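Tryptophan--tRNA ligase (Mycoplasma pneumoniae, PDB 2YY5) catalyses the ATP-dependent attachment of tryptophan to its cognate tRNA, as a homodimeric class I aminoacyl-tRNA synthetase. Local coordinates at residues 16-21 / 211-216. The protein carries 1 engineered substitution. Residues are numbered along the deposited sequence; the frame is centred on the assembly and turned at random.
With WSA (5'-O-[(L-tryptophylamino)sulfonyl]adenosine), chain J; SO4 (sulfate ion), chain H.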
ATOM      1  N   LYS B  16       5.690 -19.081 -16.175  1.00 29.53           N
ATOM      2  CA  LYS B  16       5.551 -18.610 -17.544  1.00 31.26           C
ATOM      3  C   LYS B  16       6.717 -17.741 -17.983  1.00 29.45           C
ATOM      4  O   LYS B  16       6.621 -17.041 -18.994  1.00 33.58           O
ATOM      5  CB  LYS B  16       4.254 -17.817 -17.707  1.00 36.17           C
ATOM      6  CG  LYS B  16       3.229 -18.466 -18.622  1.00 43.84           C
ATOM      7  CD  LYS B  16       2.172 -19.264 -17.865  1.00 40.43           C
ATOM      8  CE  LYS B  16       1.067 -19.703 -18.824  1.00 47.54           C
ATOM      9  NZ  LYS B  16      -0.176 -20.150 -18.150  1.00 48.54           N
ATOM     10  N   GLN B  17       7.807 -17.769 -17.221  1.00 25.08           N
ATOM     11  CA  GLN B  17       8.997 -17.001 -17.574  1.00 22.70           C
ATOM     12  C   GLN B  17       9.340 -17.394 -19.021  1.00 27.51           C
ATOM     13  O   GLN B  17       9.483 -18.585 -19.327  1.00 26.34           O
ATOM     14  CB  GLN B  17      10.143 -17.373 -16.633  1.00 17.73           C
ATOM     15  CG  GLN B  17      10.964 -16.203 -16.128  1.00 21.45           C
ATOM     16  CD  GLN B  17      10.158 -15.236 -15.283  1.00 26.45           C
ATOM     17  OE1 GLN B  17       9.955 -14.089 -15.672  1.00 30.21           O
ATOM     18  NE2 GLN B  17       9.690 -15.697 -14.125  1.00 16.16           N
ATOM     19  N   HIS B  18       9.462 -16.402 -19.905  1.00 25.77           N
ATOM     20  CA  HIS B  18       9.748 -16.660 -21.321  1.00 18.52           C
ATOM     21  C   HIS B  18      10.952 -15.905 -21.897  1.00 20.58           C
ATOM     22  O   HIS B  18      11.570 -15.084 -21.215  1.00 16.87           O
ATOM     23  CB  HIS B  18       8.507 -16.329 -22.149  1.00 18.38           C
ATOM     24  CG  HIS B  18       8.059 -14.904 -22.023  1.00 22.06           C
ATOM     25  ND1 HIS B  18       8.826 -13.840 -22.444  1.00 21.00           N
ATOM     26  CD2 HIS B  18       6.921 -14.369 -21.519  1.00 21.56           C
ATOM     27  CE1 HIS B  18       8.182 -12.711 -22.209  1.00 16.06           C
ATOM     28  NE2 HIS B  18       7.022 -13.004 -21.647  1.00 18.80           N
ATOM     29  N   LEU B  19      11.262 -16.197 -23.164  1.00 22.27           N
ATOM     30  CA  LEU B  19      12.375 -15.587 -23.898  1.00 16.94           C
ATOM     31  C   LEU B  19      12.315 -14.058 -23.957  1.00 19.00           C
ATOM     32  O   LEU B  19      13.344 -13.397 -24.084  1.00 14.37           O
ATOM     33  CB  LEU B  19      12.410 -16.119 -25.330  1.00 16.86           C
ATOM     34  CG  LEU B  19      13.547 -17.027 -25.795  1.00 23.29           C
ATOM     35  CD1 LEU B  19      13.445 -17.178 -27.303  1.00 20.65           C
ATOM     36  CD2 LEU B  19      14.893 -16.437 -25.434  1.00 17.33           C
ATOM     37  N   GLY B  20      11.109 -13.501 -23.899  1.00 14.69           N
ATOM     38  CA  GLY B  20      10.976 -12.058 -23.926  1.00 17.90           C
ATOM     39  C   GLY B  20      11.644 -11.506 -22.684  1.00 16.70           C
ATOM     40  O   GLY B  20      12.331 -10.492 -22.739  1.00 20.31           O
ATOM     41  N   ASN B  21      11.452 -12.200 -21.565  1.00 20.04           N
ATOM     42  CA  ASN B  21      12.041 -11.804 -20.288  1.00 19.14           C
ATOM     43  C   ASN B  21      13.553 -11.965 -20.326  1.00 23.08           C
ATOM     44  O   ASN B  21      14.288 -11.077 -19.878  1.00 15.67           O
ATOM     45  CB  ASN B  21      11.488 -12.661 -19.154  1.00 18.60           C
ATOM     46  CG  ASN B  21       9.979 -12.602 -19.062  1.00 25.63           C
ATOM     47  OD1 ASN B  21       9.397 -11.521 -18.974  1.00 25.24           O
ATOM     48  ND2 ASN B  21       9.336 -13.767 -19.076  1.00 14.78           N
ATOM     49  N   ASN B 211       1.697 -21.464 -28.238  1.00 32.15           N
ATOM     50  CA  ASN B 211       2.644 -21.768 -29.304  1.00 33.30           C
ATOM     51  C   ASN B 211       3.358 -20.486 -29.695  1.00 31.49           C
ATOM     52  O   ASN B 211       4.339 -20.512 -30.434  1.00 31.79           O
ATOM     53  CB  ASN B 211       1.927 -22.355 -30.525  1.00 34.97           C
ATOM     54  CG  ASN B 211       1.195 -23.649 -30.212  1.00 40.82           C
ATOM     55  OD1 ASN B 211       1.796 -24.636 -29.782  1.00 36.96           O
ATOM     56  ND2 ASN B 211      -0.116 -23.648 -30.430  1.00 47.56           N
ATOM     57  N   GLY B 212       2.852 -19.363 -29.193  1.00 33.69           N
ATOM     58  CA  GLY B 212       3.449 -18.079 -29.503  1.00 31.79           C
ATOM     59  C   GLY B 212       4.512 -17.667 -28.500  1.00 33.83           C
ATOM     60  O   GLY B 212       5.252 -16.710 -28.733  1.00 33.36           O
ATOM     61  N   VAL B 213       4.600 -18.395 -27.391  1.00 30.71           N
ATOM     62  CA  VAL B 213       5.573 -18.083 -26.349  1.00 29.61           C
ATOM     63  C   VAL B 213       6.580 -19.205 -26.103  1.00 29.11           C
ATOM     64  O   VAL B 213       6.204 -20.364 -25.931  1.00 26.74           O
ATOM     65  CB  VAL B 213       4.860 -17.768 -25.010  1.00 30.58           C
ATOM     66  CG1 VAL B 213       5.884 -17.555 -23.898  1.00 22.64           C
ATOM     67  CG2 VAL B 213       3.976 -16.537 -25.170  1.00 33.42           C
ATOM     68  N   ILE B 214       7.864 -18.856 -26.096  1.00 21.90           N
ATOM     69  CA  ILE B 214       8.904 -19.841 -25.828  1.00 19.14           C
ATOM     70  C   ILE B 214       9.206 -19.724 -24.336  1.00 18.41           C
ATOM     71  O   ILE B 214       9.846 -18.763 -23.917  1.00 24.54           O
ATOM     72  CB  ILE B 214      10.205 -19.543 -26.625  1.00 18.41           C
ATOM     73  CG1 ILE B 214       9.916 -19.529 -28.130  1.00 22.39           C
ATOM     74  CG2 ILE B 214      11.272 -20.576 -26.282  1.00 15.58           C
ATOM     75  CD1 ILE B 214       9.382 -20.837 -28.672  1.00 19.55           C
ATOM     76  N   TYR B 215       8.727 -20.675 -23.538  1.00 12.19           N
ATOM     77  CA  TYR B 215       8.960 -20.646 -22.094  1.00 13.99           C
ATOM     78  C   TYR B 215      10.370 -21.121 -21.788  1.00 18.35           C
ATOM     79  O   TYR B 215      10.913 -21.975 -22.490  1.00 25.74           O
ATOM     80  CB  TYR B 215       7.953 -21.535 -21.354  1.00 12.97           C
ATOM     81  CG  TYR B 215       6.508 -21.129 -21.553  1.00 19.12           C
ATOM     82  CD1 TYR B 215       6.051 -19.874 -21.141  1.00 22.87           C
ATOM     83  CD2 TYR B 215       5.606 -21.983 -22.187  1.00 18.34           C
ATOM     84  CE1 TYR B 215       4.730 -19.479 -21.361  1.00 17.62           C
ATOM     85  CE2 TYR B 215       4.287 -21.597 -22.413  1.00 23.66           C
ATOM     86  CZ  TYR B 215       3.858 -20.347 -22.000  1.00 20.40           C
ATOM     87  OH  TYR B 215       2.560 -19.967 -22.244  1.00 20.12           O
ATOM     88  N   LEU B 216      10.960 -20.565 -20.736  1.00 19.77           N
ATOM     89  CA  LEU B 216      12.310 -20.937 -20.339  1.00 25.88           C
ATOM     90  C   LEU B 216      12.403 -22.399 -19.893  1.00 26.45           C
ATOM     91  O   LEU B 216      13.474 -22.995 -19.929  1.00 28.25           O
ATOM     92  CB  LEU B 216      12.802 -19.984 -19.240  1.00 22.10           C
ATOM     93  CG  LEU B 216      13.595 -18.773 -19.758  1.00 24.14           C
ATOM     94  CD1 LEU B 216      12.981 -18.235 -21.035  1.00 14.71           C
ATOM     95  CD2 LEU B 216      13.653 -17.701 -18.694  1.00 12.13           C
TER
HETATM   96  CD2 WSA J1351       9.893  -3.708 -11.891  1.00  8.48           C
HETATM   97  CE3 WSA J1351      10.838  -3.674 -12.911  1.00 13.39           C
HETATM   98  CZ3 WSA J1351      11.843  -2.716 -12.883  1.00  7.01           C
HETATM   99  CH2 WSA J1351      11.899  -1.795 -11.839  1.00  7.52           C
HETATM  100  CZ2 WSA J1351      10.952  -1.830 -10.823  1.00  8.15           C
HETATM  101  CE2 WSA J1351       9.947  -2.790 -10.851  1.00 10.33           C
HETATM  102  N11 WSA J1351       8.944  -3.068 -10.022  1.00  8.53           N
HETATM  103  CD1 WSA J1351       8.264  -4.113 -10.483  1.00  9.92           C
HETATM  104  CG  WSA J1351       8.810  -4.536 -11.622  1.00  7.70           C
HETATM  105  CB  WSA J1351       8.337  -5.723 -12.459  1.00 12.19           C
HETATM  106  CA  WSA J1351       7.889  -5.284 -13.855  1.00 17.01           C
HETATM  107  NH3 WSA J1351       6.812  -4.290 -13.761  1.00  5.23           N
HETATM  108  C   WSA J1351       7.389  -6.513 -14.621  1.00 18.47           C
HETATM  109  O   WSA J1351       6.278  -6.976 -14.387  1.00 36.46           O
HETATM  110  NS  WSA J1351       8.208  -7.037 -15.526  1.00 26.68           N
HETATM  111  S   WSA J1351       7.789  -8.582 -15.840  1.00 28.05           S
HETATM  112  O1S WSA J1351       7.870  -9.401 -14.586  1.00 10.99           O
HETATM  113  O2S WSA J1351       6.382  -8.640 -16.357  1.00 20.32           O
HETATM  114  O5' WSA J1351       8.721  -9.056 -16.818  1.00 17.98           O
HETATM  115  C5' WSA J1351      10.121  -8.925 -16.543  1.00  8.26           C
HETATM  116  C4' WSA J1351      10.898  -8.119 -17.588  1.00 17.17           C
HETATM  117  O4' WSA J1351      10.719  -8.706 -18.889  1.00 10.38           O
HETATM  118  C3' WSA J1351      10.454  -6.658 -17.703  1.00 19.43           C
HETATM  119  O3' WSA J1351      11.597  -5.823 -17.912  1.00 19.60           O
HETATM  120  C2' WSA J1351       9.600  -6.689 -18.969  1.00 23.26           C
HETATM  121  O2' WSA J1351       9.591  -5.394 -19.576  1.00 20.23           O
HETATM  122  C1' WSA J1351      10.461  -7.632 -19.806  1.00 10.25           C
HETATM  123  N9  WSA J1351       9.683  -8.141 -20.962  1.00 16.91           N
HETATM  124  C8  WSA J1351       8.487  -8.718 -20.880  1.00 12.79           C
HETATM  125  N7  WSA J1351       8.095  -9.111 -22.089  1.00 17.08           N
HETATM  126  C5  WSA J1351       9.054  -8.780 -22.952  1.00 11.42           C
HETATM  127  C4  WSA J1351      10.062  -8.152 -22.232  1.00 13.77           C
HETATM  128  N3  WSA J1351      11.154  -7.716 -22.882  1.00 14.55           N
HETATM  129  C2  WSA J1351      11.272  -7.882 -24.189  1.00 11.78           C
HETATM  130  N1  WSA J1351      10.332  -8.478 -24.900  1.00 19.08           N
HETATM  131  C6  WSA J1351       9.214  -8.939 -24.318  1.00 19.36           C
HETATM  132  N6  WSA J1351       8.275  -9.553 -25.035  1.00 22.81           N
HETATM  133  S   SO4 H1360       5.217 -10.590 -19.170  1.00 23.91           S
HETATM  134  O1  SO4 H1360       5.319  -9.143 -19.402  1.00 20.58           O
HETATM  135  O2  SO4 H1360       4.178 -10.854 -18.149  1.00 23.25           O
HETATM  136  O3  SO4 H1360       4.873 -11.258 -20.441  1.00 21.96           O
HETATM  137  O4  SO4 H1360       6.501 -11.097 -18.674  1.00 12.84           O
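A single buried beta bridge between H18 and Y215 ties the HIGH region of this class I synthetase, at the start of helix 19-26, to the loop that leads from the KMSKS region into helix 220-228. Two backbone hydrogen bonds make it: L216 N gives a nearly straight one to Q17 O (2.8 Å, 176° at the hydrogen), and L19 N donates to I214 O (3.0 Å), almost in line with that carbonyl. The touching parts, 16-19 and 213-216, run roughly at right angles, and the pairing stays a single bridge. Side chains close around the bridge. CG of K16 rests against CE1 of Y215 (3.3 Å), the lysine lying alongside the tyrosine, whose OH is hydrogen-bonded to Q210. V213 sets CG1 against CB of H18 (3.4 Å), while CD1 of L19 meets CB of I214 at 4.1 Å. L216 reaches over segment 16-21, its CD1 against the H18 carbonyl carbon and its CD2 4.0 Å from CG of Q17. With chi1 at 60°, the H18 ring lies between its own backbone N and carbonyl carbon, where ND1 takes a weak N-cap bond from G20 N. The other ring nitrogen, NE2, donates to O3 of a sulfate (3.0 Å, 168°) that K205 of the KMSKS region also binds, and CE1 borders N7 of the tryptophanyl-adenylate analogue. With ND1 accepting from G20 N at the helix start, NE2 is the nitrogen that donates to an anion; the sulfate, probably from the crystallisation liquor, may mark where ATP phosphates are handled between the two signature motifs.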